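Local coordinates for protein phenylalanyl-tRNA synthetase beta chain (PDB 3IG2) that forms the core, class II synthetase-like domain of the beta subunit of phenylalanyl-tRNA synthetase, the tetrameric enzyme that joins phenylalanine to tRNA(Phe) using ATP, at residues C20-I25 with K141-N146; A34-L39 with L65-L70; N134-E139 with E201-D206. One frame throughout, in Å; residues are numbered along the deposited sequence.

Contact 1 (C20-I25 with K141-N146)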
ATOM      1  N   CYS B  20      -2.442  -8.428  -3.325  1.00 16.29           N
ATOM      2  CA  CYS B  20      -3.664  -7.879  -2.740  1.00 16.59           C
ATOM      3  C   CYS B  20      -3.949  -8.444  -1.355  1.00 15.99           C
ATOM      4  O   CYS B  20      -5.050  -8.263  -0.814  1.00 16.01           O
ATOM      5  CB  CYS B  20      -4.861  -8.125  -3.671  1.00 16.40           C
ATOM      6  SG  CYS B  20      -4.779  -7.163  -5.162  1.00 22.42           S
ATOM      7  N   GLY B  21      -2.965  -9.126  -0.777  1.00 15.37           N
ATOM      8  CA  GLY B  21      -3.117  -9.658   0.581  1.00 14.82           C
ATOM      9  C   GLY B  21      -3.727 -11.058   0.661  1.00 14.74           C
ATOM     10  O   GLY B  21      -4.109 -11.491   1.752  1.00 15.28           O
ATOM     11  N   PHE B  22      -3.827 -11.775  -0.463  1.00 13.26           N
ATOM     12  CA  PHE B  22      -4.269 -13.179  -0.412  1.00 12.53           C
ATOM     13  C   PHE B  22      -3.097 -14.062  -0.043  1.00 12.41           C
ATOM     14  O   PHE B  22      -1.951 -13.732  -0.359  1.00 11.85           O
ATOM     15  CB  PHE B  22      -4.799 -13.668  -1.769  1.00 12.55           C
ATOM     16  CG  PHE B  22      -6.189 -13.226  -2.090  1.00 12.51           C
ATOM     17  CD1 PHE B  22      -7.230 -14.132  -2.065  1.00 12.08           C
ATOM     18  CD2 PHE B  22      -6.458 -11.896  -2.443  1.00 13.52           C
ATOM     19  CE1 PHE B  22      -8.534 -13.738  -2.378  1.00 13.54           C
ATOM     20  CE2 PHE B  22      -7.772 -11.482  -2.770  1.00 13.96           C
ATOM     21  CZ  PHE B  22      -8.798 -12.399  -2.745  1.00 15.21           C
ATOM     22  N   ASN B  23      -3.406 -15.208   0.562  1.00 12.26           N
ATOM     23  CA  ASN B  23      -2.474 -16.340   0.699  1.00 12.06           C
ATOM     24  C   ASN B  23      -2.997 -17.526  -0.092  1.00 11.42           C
ATOM     25  O   ASN B  23      -4.175 -17.834  -0.009  1.00 10.44           O
ATOM     26  CB  ASN B  23      -2.393 -16.775   2.165  1.00 12.50           C
ATOM     27  CG  ASN B  23      -1.833 -15.687   3.061  1.00 15.48           C
ATOM     28  OD1 ASN B  23      -0.676 -15.305   2.927  1.00 17.67           O
ATOM     29  ND2 ASN B  23      -2.659 -15.166   3.960  1.00 18.79           N
ATOM     30  N   GLU B  24      -2.117 -18.213  -0.816  1.00 10.85           N
ATOM     31  CA  GLU B  24      -2.474 -19.444  -1.475  1.00 10.79           C
ATOM     32  C   GLU B  24      -2.694 -20.607  -0.484  1.00 11.07           C
ATOM     33  O   GLU B  24      -1.933 -20.773   0.474  1.00 10.75           O
ATOM     34  CB  GLU B  24      -1.398 -19.812  -2.514  1.00 10.93           C
ATOM     35  CG  GLU B  24      -1.859 -20.915  -3.467  1.00 11.74           C
ATOM     36  CD  GLU B  24      -0.944 -21.121  -4.701  1.00 14.99           C
ATOM     37  OE1 GLU B  24      -1.176 -22.111  -5.438  1.00 15.30           O
ATOM     38  OE2 GLU B  24      -0.027 -20.311  -4.950  1.00 13.74           O
ATOM     39  N   ILE B  25      -3.725 -21.417  -0.716  1.00 10.93           N
ATOM     40  CA  ILE B  25      -3.938 -22.614   0.091  1.00 11.37           C
ATOM     41  C   ILE B  25      -3.969 -23.858  -0.775  1.00 12.06           C
ATOM     42  O   ILE B  25      -4.140 -23.778  -1.997  1.00 11.78           O
ATOM     43  CB  ILE B  25      -5.235 -22.551   0.973  1.00 11.63           C
ATOM     44  CG1 ILE B  25      -6.483 -22.423   0.089  1.00 12.28           C
ATOM     45  CG2 ILE B  25      -5.086 -21.431   2.048  1.00  9.98           C
ATOM     46  CD1 ILE B  25      -7.866 -22.514   0.820  1.00 10.80           C
ATOM     47  N   LYS B 141     -16.451  -8.927  -6.735  1.00  3.86           N
ATOM     48  CA  LYS B 141     -16.537  -8.653  -8.195  1.00  2.70           C
ATOM     49  C   LYS B 141     -15.220  -8.012  -8.740  1.00  2.06           C
ATOM     50  O   LYS B 141     -14.725  -8.364  -9.862  1.00  2.00           O
ATOM     51  CB  LYS B 141     -17.724  -7.664  -8.421  1.00  2.78           C
ATOM     52  CG  LYS B 141     -18.199  -7.646  -9.899  1.00  2.22           C
ATOM     53  CD  LYS B 141     -19.350  -6.642 -10.057  1.00  2.41           C
ATOM     54  CE  LYS B 141     -19.916  -6.629 -11.474  1.00  2.20           C
ATOM     55  NZ  LYS B 141     -19.042  -5.866 -12.412  1.00  2.13           N
ATOM     56  N   ALA B 142     -14.662  -7.078  -7.930  1.00  2.00           N
ATOM     57  CA  ALA B 142     -13.408  -6.355  -8.327  1.00  2.00           C
ATOM     58  C   ALA B 142     -12.190  -7.323  -8.513  1.00  2.00           C
ATOM     59  O   ALA B 142     -11.329  -7.182  -9.384  1.00  2.56           O
ATOM     60  CB  ALA B 142     -13.058  -5.155  -7.339  1.00  2.00           C
ATOM     61  N   TYR B 143     -12.032  -8.266  -7.523  1.00  2.00           N
ATOM     62  CA  TYR B 143     -10.927  -9.226  -7.624  1.00  2.00           C
ATOM     63  C   TYR B 143     -11.112 -10.089  -8.880  1.00  2.00           C
ATOM     64  O   TYR B 143     -10.163 -10.371  -9.613  1.00  2.00           O
ATOM     65  CB  TYR B 143     -10.798 -10.097  -6.352  1.00  2.00           C
ATOM     66  CG  TYR B 143     -10.487  -9.348  -5.056  1.00  2.00           C
ATOM     67  CD1 TYR B 143      -9.250  -8.720  -4.864  1.00  2.00           C
ATOM     68  CD2 TYR B 143     -11.424  -9.296  -4.014  1.00  2.00           C
ATOM     69  CE1 TYR B 143      -8.971  -8.039  -3.670  1.00  2.00           C
ATOM     70  CE2 TYR B 143     -11.155  -8.618  -2.824  1.00  2.00           C
ATOM     71  CZ  TYR B 143      -9.929  -8.003  -2.657  1.00  2.00           C
ATOM     72  OH  TYR B 143      -9.683  -7.349  -1.470  1.00  2.00           O
ATOM     73  N   VAL B 144     -12.344 -10.495  -9.148  1.00  2.00           N
ATOM     74  CA  VAL B 144     -12.659 -11.304 -10.330  1.00  2.25           C
ATOM     75  C   VAL B 144     -12.403 -10.490 -11.604  1.00  3.85           C
ATOM     76  O   VAL B 144     -11.815 -10.992 -12.547  1.00  3.73           O
ATOM     77  CB  VAL B 144     -14.095 -11.926 -10.274  1.00  2.05           C
ATOM     78  CG1 VAL B 144     -14.326 -12.732 -11.623  1.00  2.00           C
ATOM     79  CG2 VAL B 144     -14.330 -12.803  -9.040  1.00  2.32           C
ATOM     80  N   GLU B 145     -12.799  -9.218 -11.604  1.00  7.13           N
ATOM     81  CA  GLU B 145     -12.652  -8.360 -12.796  1.00 10.03           C
ATOM     82  C   GLU B 145     -11.170  -8.199 -13.145  1.00 11.78           C
ATOM     83  O   GLU B 145     -10.774  -8.262 -14.311  1.00 12.04           O
ATOM     84  CB  GLU B 145     -13.281  -6.991 -12.577  1.00 10.56           C
ATOM     85  CG  GLU B 145     -12.737  -5.952 -13.575  1.00 12.96           C
ATOM     86  CD  GLU B 145     -13.621  -4.767 -13.781  1.00 15.06           C
ATOM     87  OE1 GLU B 145     -14.505  -4.500 -12.961  1.00 13.97           O
ATOM     88  OE2 GLU B 145     -13.418  -4.069 -14.796  1.00 21.41           O
ATOM     89  N   ASN B 146     -10.346  -8.033 -12.113  1.00 13.17           N
ATOM     90  CA  ASN B 146      -8.918  -7.795 -12.309  1.00 13.56           C
ATOM     91  C   ASN B 146      -8.179  -9.052 -12.735  1.00 14.16           C
ATOM     92  O   ASN B 146      -7.187  -8.984 -13.485  1.00 13.77           O
ATOM     93  CB  ASN B 146      -8.317  -7.137 -11.073  1.00 13.55           C
ATOM     94  CG  ASN B 146      -8.707  -5.679 -10.973  1.00 15.01           C
ATOM     95  OD1 ASN B 146      -8.845  -4.998 -12.001  1.00 16.92           O
ATOM     96  ND2 ASN B 146      -8.900  -5.186  -9.746  1.00 13.12           N
TER
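Phe22 meets Tyr143 in a T-shaped pair. The edge of the phenylalanine ring points at the face of the tyrosine ring. The two planes stand at 83° and the ring centroids lie 5.2 Å apart. Phe22 CE2 does the touching. It sits 3.7 Å above the tyrosine plane and is displaced toward the rim, on the side of CD1 and CE1. The distance from Phe22 CE2 to Tyr143 CE1 is 3.8 Å. Phe22 CZ reaches the same face near Tyr143 CG, at 4.2 Å. Cys20 adds a smaller apolar contact. Its CB lies 4.1 Å from Tyr143 CE1, the same ring carbon that faces Phe22. No hydrogen bond crosses between the two segments, and the contact is held by carbon packing.

The tyrosine comes from helix 134-150. Its CG lies beside the backbone N and anti to the carbonyl carbon (chi1 -62°), which carries the ring off the helix toward residues 20-22. Those residues form the exit from helix 6-19. Cys20 is the first residue to leave helical geometry. Gly21, with positive phi (89°), is the C-prime residue of a Schellman motif, in which Phe22 N bonds back to Leu17 O. This turn ends the helix and sets Phe22 at the start of the run into strand 23-24. That strand lies at one margin of the seven-stranded mixed sheet, parallel to its neighbour 85-95. Asn23 makes backbone hydrogen bonds with Lys85 and Phe87.

Phe22 is buried. Besides Tyr143, its side chain touches Leu17 of helix 6-19, Lys85 and Phe87 of strand 85-95, and Val119 of strand 109-121.

Contact 2 (A34-L39 with L65-L70)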
ATOM      1  N   ALA B  34     -20.579 -36.904   1.909  1.00 11.24           N
ATOM      2  CA  ALA B  34     -21.746 -36.391   2.631  1.00 11.15           C
ATOM      3  C   ALA B  34     -21.862 -34.871   2.529  1.00 10.93           C
ATOM      4  O   ALA B  34     -22.939 -34.328   2.715  1.00 10.40           O
ATOM      5  CB  ALA B  34     -21.731 -36.851   4.093  1.00 10.70           C
ATOM      6  N   TYR B  35     -20.762 -34.190   2.197  1.00 10.96           N
ATOM      7  CA  TYR B  35     -20.823 -32.770   1.932  1.00 11.71           C
ATOM      8  C   TYR B  35     -21.786 -32.481   0.777  1.00 12.49           C
ATOM      9  O   TYR B  35     -22.390 -31.432   0.722  1.00 12.49           O
ATOM     10  CB  TYR B  35     -19.455 -32.233   1.542  1.00 12.69           C
ATOM     11  CG  TYR B  35     -18.405 -32.079   2.630  1.00 12.61           C
ATOM     12  CD1 TYR B  35     -18.748 -31.999   3.984  1.00 11.62           C
ATOM     13  CD2 TYR B  35     -17.056 -31.968   2.275  1.00 12.77           C
ATOM     14  CE1 TYR B  35     -17.766 -31.799   4.955  1.00 13.46           C
ATOM     15  CE2 TYR B  35     -16.063 -31.762   3.229  1.00 13.34           C
ATOM     16  CZ  TYR B  35     -16.433 -31.679   4.562  1.00 12.92           C
ATOM     17  OH  TYR B  35     -15.465 -31.498   5.491  1.00 14.60           O
ATOM     18  N   TYR B  36     -21.925 -33.428  -0.142  1.00 12.68           N
ATOM     19  CA  TYR B  36     -22.714 -33.213  -1.346  1.00 12.93           C
ATOM     20  C   TYR B  36     -24.195 -33.622  -1.204  1.00 13.37           C
ATOM     21  O   TYR B  36     -24.982 -33.453  -2.132  1.00 13.34           O
ATOM     22  CB  TYR B  36     -22.025 -33.925  -2.524  1.00 12.74           C
ATOM     23  CG  TYR B  36     -20.635 -33.378  -2.794  1.00 12.89           C
ATOM     24  CD1 TYR B  36     -20.439 -32.333  -3.716  1.00 12.35           C
ATOM     25  CD2 TYR B  36     -19.514 -33.870  -2.106  1.00 12.27           C
ATOM     26  CE1 TYR B  36     -19.167 -31.810  -3.954  1.00 11.28           C
ATOM     27  CE2 TYR B  36     -18.244 -33.351  -2.345  1.00 11.56           C
ATOM     28  CZ  TYR B  36     -18.081 -32.318  -3.268  1.00 12.42           C
ATOM     29  OH  TYR B  36     -16.821 -31.815  -3.507  1.00 11.33           O
ATOM     30  N   ASP B  37     -24.570 -34.135  -0.038  1.00 13.68           N
ATOM     31  CA  ASP B  37     -25.936 -34.613   0.203  1.00 14.63           C
ATOM     32  C   ASP B  37     -26.997 -33.583  -0.122  1.00 14.39           C
ATOM     33  O   ASP B  37     -26.977 -32.466   0.396  1.00 14.02           O
ATOM     34  CB  ASP B  37     -26.089 -35.062   1.653  1.00 15.66           C
ATOM     35  CG  ASP B  37     -25.499 -36.437   1.898  1.00 19.18           C
ATOM     36  OD1 ASP B  37     -25.144 -36.747   3.066  1.00 23.44           O
ATOM     37  OD2 ASP B  37     -25.410 -37.217   0.919  1.00 23.29           O
ATOM     38  N   GLY B  38     -27.911 -33.963  -1.002  1.00 14.23           N
ATOM     39  CA  GLY B  38     -29.044 -33.118  -1.345  1.00 14.78           C
ATOM     40  C   GLY B  38     -28.703 -31.847  -2.104  1.00 14.72           C
ATOM     41  O   GLY B  38     -29.564 -30.991  -2.293  1.00 14.95           O
ATOM     42  N   LEU B  39     -27.455 -31.709  -2.529  1.00 14.90           N
ATOM     43  CA  LEU B  39     -27.062 -30.532  -3.297  1.00 15.10           C
ATOM     44  C   LEU B  39     -27.561 -30.671  -4.716  1.00 15.61           C
ATOM     45  O   LEU B  39     -27.676 -31.792  -5.230  1.00 15.99           O
ATOM     46  CB  LEU B  39     -25.550 -30.342  -3.325  1.00 14.64           C
ATOM     47  CG  LEU B  39     -24.781 -29.876  -2.082  1.00 14.37           C
ATOM     48  CD1 LEU B  39     -23.356 -29.647  -2.523  1.00 12.34           C
ATOM     49  CD2 LEU B  39     -25.355 -28.617  -1.362  1.00 12.29           C
ATOM     50  N   LEU B  65     -14.079 -27.050  -5.338  1.00 11.33           N
ATOM     51  CA  LEU B  65     -13.121 -26.527  -4.360  1.00 12.44           C
ATOM     52  C   LEU B  65     -13.728 -25.980  -3.081  1.00 12.48           C
ATOM     53  O   LEU B  65     -13.039 -25.849  -2.051  1.00 13.94           O
ATOM     54  CB  LEU B  65     -12.280 -25.412  -4.987  1.00 13.10           C
ATOM     55  CG  LEU B  65     -11.384 -25.827  -6.178  1.00 11.83           C
ATOM     56  CD1 LEU B  65     -10.540 -24.660  -6.554  1.00 12.22           C
ATOM     57  CD2 LEU B  65     -10.532 -27.004  -5.802  1.00 14.24           C
ATOM     58  N   LEU B  66     -14.996 -25.615  -3.123  1.00 11.82           N
ATOM     59  CA  LEU B  66     -15.569 -24.814  -2.036  1.00 11.75           C
ATOM     60  C   LEU B  66     -15.261 -25.355  -0.644  1.00 12.70           C
ATOM     61  O   LEU B  66     -14.767 -24.615   0.238  1.00 13.06           O
ATOM     62  CB  LEU B  66     -17.083 -24.752  -2.191  1.00 11.85           C
ATOM     63  CG  LEU B  66     -17.859 -24.139  -1.038  1.00 11.49           C
ATOM     64  CD1 LEU B  66     -17.508 -22.668  -0.896  1.00 11.94           C
ATOM     65  CD2 LEU B  66     -19.336 -24.302  -1.317  1.00 12.93           C
ATOM     66  N   PHE B  67     -15.593 -26.628  -0.428  1.00 12.50           N
ATOM     67  CA  PHE B  67     -15.598 -27.178   0.930  1.00 12.48           C
ATOM     68  C   PHE B  67     -14.229 -27.192   1.607  1.00 12.63           C
ATOM     69  O   PHE B  67     -14.117 -26.879   2.794  1.00 12.35           O
ATOM     70  CB  PHE B  67     -16.229 -28.563   0.948  1.00 11.40           C
ATOM     71  CG  PHE B  67     -17.628 -28.584   0.398  1.00 13.85           C
ATOM     72  CD1 PHE B  67     -18.612 -27.772   0.938  1.00 14.34           C
ATOM     73  CD2 PHE B  67     -17.965 -29.429  -0.647  1.00 14.13           C
ATOM     74  CE1 PHE B  67     -19.907 -27.809   0.440  1.00 17.08           C
ATOM     75  CE2 PHE B  67     -19.259 -29.472  -1.147  1.00 14.17           C
ATOM     76  CZ  PHE B  67     -20.224 -28.667  -0.616  1.00 16.09           C
ATOM     77  N   GLY B  68     -13.189 -27.517   0.848  1.00 12.43           N
ATOM     78  CA  GLY B  68     -11.861 -27.463   1.398  1.00 12.56           C
ATOM     79  C   GLY B  68     -11.522 -26.076   1.909  1.00 12.49           C
ATOM     80  O   GLY B  68     -10.900 -25.938   2.951  1.00 11.82           O
ATOM     81  N   GLY B  69     -11.914 -25.051   1.161  1.00 12.07           N
ATOM     82  CA  GLY B  69     -11.696 -23.668   1.594  1.00 11.66           C
ATOM     83  C   GLY B  69     -12.467 -23.328   2.871  1.00 11.43           C
ATOM     84  O   GLY B  69     -11.969 -22.581   3.707  1.00 11.92           O
ATOM     85  N   LEU B  70     -13.675 -23.867   3.027  1.00 10.57           N
ATOM     86  CA  LEU B  70     -14.446 -23.618   4.245  1.00  9.64           C
ATOM     87  C   LEU B  70     -13.785 -24.304   5.431  1.00  9.78           C
ATOM     88  O   LEU B  70     -13.750 -23.730   6.496  1.00 10.14           O
ATOM     89  CB  LEU B  70     -15.905 -24.057   4.122  1.00  8.96           C
ATOM     90  CG  LEU B  70     -16.793 -23.324   3.117  1.00  8.17           C
ATOM     91  CD1 LEU B  70     -18.175 -23.934   3.127  1.00  8.19           C
ATOM     92  CD2 LEU B  70     -16.865 -21.814   3.359  1.00  7.58           C
TER
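Tyr35 and Phe67 both hold CG beside the backbone N and anti to the carbonyl carbon (chi1 -74° and -57°), so that the two side chains lie alongside each other, pointing opposite ways. Tyr35 CB comes to lie over one face of the Phe67 ring, a CH-pi contact 4.0 Å from the centroid. Further along, Tyr35 CD2 is 3.7 Å from Phe67 CB. The two rings are oblique.

Tyr36 approaches differently. Phe67 turns its edge to the face of Tyr36, and the planes are nearly perpendicular at 88°. Phe67 CE2 stands 3.6 Å above that plane, displaced toward Tyr36 CE1 and CZ. Leu39 comes to another part of the phenylalanine edge, with its CD1 3.8 Å from Phe67 CZ.

The three rings form an aromatic cluster between helix 66-75 and the loop that links strands 30-31 and 48-49. Two tight structures shape that loop: a 3-10 segment that ends at Tyr36, then a type II beta turn from Tyr36 to Leu39. The turn, closed by a bond from Leu39 N to Tyr36 O, brings Leu39 back to the ring that Tyr36 touches.

Both tyrosine hydroxyls are bonded beyond the cluster. Tyr35 OH is hydrogen-bonded to Glu71 OE2, one turn along the helix from Phe67, and Tyr36 OH to Gln63 N. Phe196 also meets the rings of Tyr35 and Phe67, the latter almost parallel, and Met192 touches Phe67.

Contact 3 (N134-E139 with E201-D206); sequences NTSVYE and EVYYAD
Ser136 overlaps one face of the Tyr203 ring with its CB. The carbon stands 3.4 Å above the ring plane, displaced toward CE2 and CZ, and makes a CH-pi contact 3.7 Å from the centroid. This is a helix lying on a sheet. Ser136 belongs to the first turn of helix 134-150. Tyr203 belongs to strand 200-207, the central strand of the seven-stranded mixed sheet in this core domain, which is related to the class II tRNA synthetases. The same strand pairs with strand 109-121 through Tyr203 and Val119, and with strand 181-188 through Tyr204 and Gly186.

Residues alternate along the strand. Tyr203 and Ala205 face the helix, where both touch Leu140. Val202 and Tyr204 point to the other side of the sheet, where Val202 meets Leu193 of helix 190-195.

The Tyr203 ring is fixed at its outer end. Its OH donates a 2.7 Å hydrogen bond to Glu201 OE1, two residues back on the same side of the strand. The carboxylate oxygen is met on its anti side, 23° out of the carboxylate plane. Ser136 OG lies beside the backbone N (chi1 -46°), which takes it toward the hydroxyl end of the tyrosine.

A water completes the link between helix and strand. It lies 2.7 Å from Ser136 OG and donates a short hydrogen bond, 2.5 Å, to Glu201 OE1, the oxygen that also accepts from Tyr203 OH.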
ATOM      1  N   ASN B 134     -25.407  -7.260  -1.141  1.00 12.09           N
ATOM      2  CA  ASN B 134     -25.168  -6.549  -2.403  1.00 12.08           C
ATOM      3  C   ASN B 134     -23.761  -5.943  -2.464  1.00 11.93           C
ATOM      4  O   ASN B 134     -23.018  -6.155  -3.434  1.00 11.57           O
ATOM      5  CB  ASN B 134     -26.229  -5.456  -2.617  1.00 12.24           C
ATOM      6  N   THR B 135     -23.389  -5.215  -1.415  1.00 11.78           N
ATOM      7  CA  THR B 135     -22.070  -4.596  -1.370  1.00 11.95           C
ATOM      8  C   THR B 135     -20.942  -5.636  -1.259  1.00 12.02           C
ATOM      9  O   THR B 135     -19.827  -5.391  -1.726  1.00 12.41           O
ATOM     10  CB  THR B 135     -21.962  -3.464  -0.294  1.00 11.76           C
ATOM     11  OG1 THR B 135     -20.612  -2.984  -0.237  1.00 11.84           O
ATOM     12  CG2 THR B 135     -22.373  -3.954   1.065  1.00 12.09           C
ATOM     13  N   SER B 136     -21.239  -6.802  -0.683  1.00 11.96           N
ATOM     14  CA  SER B 136     -20.252  -7.901  -0.622  1.00 11.95           C
ATOM     15  C   SER B 136     -19.938  -8.526  -1.996  1.00 11.78           C
ATOM     16  O   SER B 136     -18.774  -8.820  -2.295  1.00 11.19           O
ATOM     17  CB  SER B 136     -20.704  -8.984   0.359  1.00 11.97           C
ATOM     18  OG  SER B 136     -21.151  -8.417   1.578  1.00 12.07           O
ATOM     19  N   VAL B 137     -20.975  -8.729  -2.825  1.00 11.92           N
ATOM     20  CA  VAL B 137     -20.789  -9.284  -4.186  1.00 12.35           C
ATOM     21  C   VAL B 137     -19.959  -8.290  -5.069  1.00 12.77           C
ATOM     22  O   VAL B 137     -19.180  -8.710  -5.936  1.00 13.36           O
ATOM     23  CB  VAL B 137     -22.153  -9.677  -4.848  1.00 12.12           C
ATOM     24  CG1 VAL B 137     -21.952 -10.241  -6.234  1.00 12.16           C
ATOM     25  CG2 VAL B 137     -22.908 -10.678  -3.983  1.00 11.52           C
ATOM     26  N   TYR B 138     -20.133  -6.951  -4.801  1.00 13.29           N
ATOM     27  CA  TYR B 138     -19.438  -5.809  -5.529  1.00 13.50           C
ATOM     28  C   TYR B 138     -17.926  -5.776  -5.172  1.00 13.57           C
ATOM     29  O   TYR B 138     -17.249  -5.238  -6.098  1.00 13.96           O
ATOM     30  CB  TYR B 138     -20.114  -4.423  -5.287  1.00 13.34           C
ATOM     31  N   GLU B 139     -17.522  -6.108  -3.862  1.00 13.23           N
ATOM     32  CA  GLU B 139     -16.156  -6.123  -3.437  1.00 12.47           C
ATOM     33  C   GLU B 139     -15.405  -7.315  -4.047  1.00 11.11           C
ATOM     34  O   GLU B 139     -14.238  -7.221  -4.520  1.00 11.17           O
ATOM     35  CB  GLU B 139     -16.014  -6.228  -1.872  1.00 13.35           C
ATOM     36  CG  GLU B 139     -14.651  -6.414  -1.327  1.00 14.87           C
ATOM     37  CD  GLU B 139     -13.655  -5.319  -1.753  1.00 15.62           C
ATOM     38  OE1 GLU B 139     -12.749  -5.584  -2.571  1.00 17.82           O
ATOM     39  OE2 GLU B 139     -13.789  -4.204  -1.292  1.00 14.40           O
ATOM     40  N   GLU B 201     -18.984 -14.232   7.609  1.00 12.35           N
ATOM     41  CA  GLU B 201     -19.470 -14.375   6.244  1.00 12.25           C
ATOM     42  C   GLU B 201     -18.329 -14.686   5.293  1.00 12.39           C
ATOM     43  O   GLU B 201     -17.189 -14.259   5.529  1.00 11.06           O
ATOM     44  CB  GLU B 201     -20.175 -13.109   5.791  1.00 11.71           C
ATOM     45  CG  GLU B 201     -21.394 -12.771   6.622  1.00 11.08           C
ATOM     46  CD  GLU B 201     -22.162 -11.620   6.048  1.00 13.61           C
ATOM     47  OE1 GLU B 201     -21.714 -11.064   5.013  1.00 15.82           O
ATOM     48  OE2 GLU B 201     -23.216 -11.269   6.623  1.00 13.07           O
ATOM     49  N   VAL B 202     -18.657 -15.427   4.224  1.00 12.77           N
ATOM     50  CA  VAL B 202     -17.667 -15.874   3.242  1.00 13.51           C
ATOM     51  C   VAL B 202     -18.140 -15.529   1.841  1.00 13.89           C
ATOM     52  O   VAL B 202     -19.272 -15.839   1.458  1.00 14.70           O
ATOM     53  CB  VAL B 202     -17.386 -17.404   3.321  1.00 13.79           C
ATOM     54  CG1 VAL B 202     -16.312 -17.846   2.219  1.00 13.74           C
ATOM     55  CG2 VAL B 202     -16.869 -17.762   4.684  1.00 13.48           C
ATOM     56  N   TYR B 203     -17.280 -14.868   1.086  1.00 14.17           N
ATOM     57  CA  TYR B 203     -17.579 -14.534  -0.306  1.00 15.08           C
ATOM     58  C   TYR B 203     -16.642 -15.415  -1.089  1.00 15.36           C
ATOM     59  O   TYR B 203     -15.448 -15.465  -0.799  1.00 16.03           O
ATOM     60  CB  TYR B 203     -17.360 -13.036  -0.565  1.00 14.81           C
ATOM     61  CG  TYR B 203     -17.914 -12.251   0.587  1.00 15.88           C
ATOM     62  CD1 TYR B 203     -17.115 -11.389   1.324  1.00 16.68           C
ATOM     63  CD2 TYR B 203     -19.238 -12.446   1.002  1.00 17.60           C
ATOM     64  CE1 TYR B 203     -17.623 -10.715   2.422  1.00 16.52           C
ATOM     65  CE2 TYR B 203     -19.752 -11.774   2.089  1.00 16.49           C
ATOM     66  CZ  TYR B 203     -18.940 -10.914   2.791  1.00 16.59           C
ATOM     67  OH  TYR B 203     -19.458 -10.269   3.868  1.00 15.67           O
ATOM     68  N   TYR B 204     -17.214 -16.153  -2.036  1.00 14.61           N
ATOM     69  CA  TYR B 204     -16.525 -17.237  -2.704  1.00 13.96           C
ATOM     70  C   TYR B 204     -16.665 -17.087  -4.201  1.00 13.94           C
ATOM     71  O   TYR B 204     -17.765 -16.814  -4.700  1.00 14.50           O
ATOM     72  CB  TYR B 204     -17.129 -18.593  -2.256  1.00 13.41           C
ATOM     73  CG  TYR B 204     -16.689 -19.774  -3.071  1.00 12.56           C
ATOM     74  CD1 TYR B 204     -15.370 -20.226  -3.019  1.00 13.22           C
ATOM     75  CD2 TYR B 204     -17.592 -20.461  -3.883  1.00 13.70           C
ATOM     76  CE1 TYR B 204     -14.964 -21.299  -3.758  1.00 14.63           C
ATOM     77  CE2 TYR B 204     -17.195 -21.555  -4.626  1.00 13.85           C
ATOM     78  CZ  TYR B 204     -15.871 -21.963  -4.573  1.00 14.34           C
ATOM     79  OH  TYR B 204     -15.460 -23.067  -5.296  1.00 11.44           O
ATOM     80  N   ALA B 205     -15.565 -17.299  -4.912  1.00 13.71           N
ATOM     81  CA  ALA B 205     -15.577 -17.297  -6.389  1.00 13.18           C
ATOM     82  C   ALA B 205     -14.999 -18.600  -6.917  1.00 13.11           C
ATOM     83  O   ALA B 205     -14.011 -19.115  -6.372  1.00 13.47           O
ATOM     84  CB  ALA B 205     -14.778 -16.073  -6.956  1.00 13.40           C
ATOM     85  N   ASP B 206     -15.608 -19.133  -7.965  1.00 12.38           N
ATOM     86  CA  ASP B 206     -15.074 -20.319  -8.634  1.00 12.68           C
ATOM     87  C   ASP B 206     -14.888 -19.922 -10.087  1.00 12.90           C
ATOM     88  O   ASP B 206     -15.849 -19.653 -10.792  1.00 13.47           O
ATOM     89  CB  ASP B 206     -16.051 -21.487  -8.488  1.00 12.55           C
ATOM     90  CG  ASP B 206     -15.665 -22.734  -9.304  1.00 14.39           C
ATOM     91  OD1 ASP B 206     -14.640 -22.791  -9.999  1.00 17.57           O
ATOM     92  OD2 ASP B 206     -16.422 -23.707  -9.258  1.00 17.17           O
TER
HETATM   93  O   HOH W   1     -22.876  -9.954   3.046  1.00  2.00           O

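From the N terminus, helix 6-19 leads into residues 20-25, the first half of contact 1, which stays open for more than a hundred residues. Contact 2 opens and closes within that span and ties the loop at 34-39 to helix 66-75. Strands 85-95 and 109-121 follow. Helix 134-150 then starts contact 3 at 134-139 and closes contact 1 about two turns later, at 141-146. Contact 3 closes last, on strand 200-207, so contacts 1 and 3 cross. They share one helix and reach one sheet, with Val144 packed on Ala205. Contact 2 touches both others, through Gly69 against Ile25 and Leu65 against Tyr204.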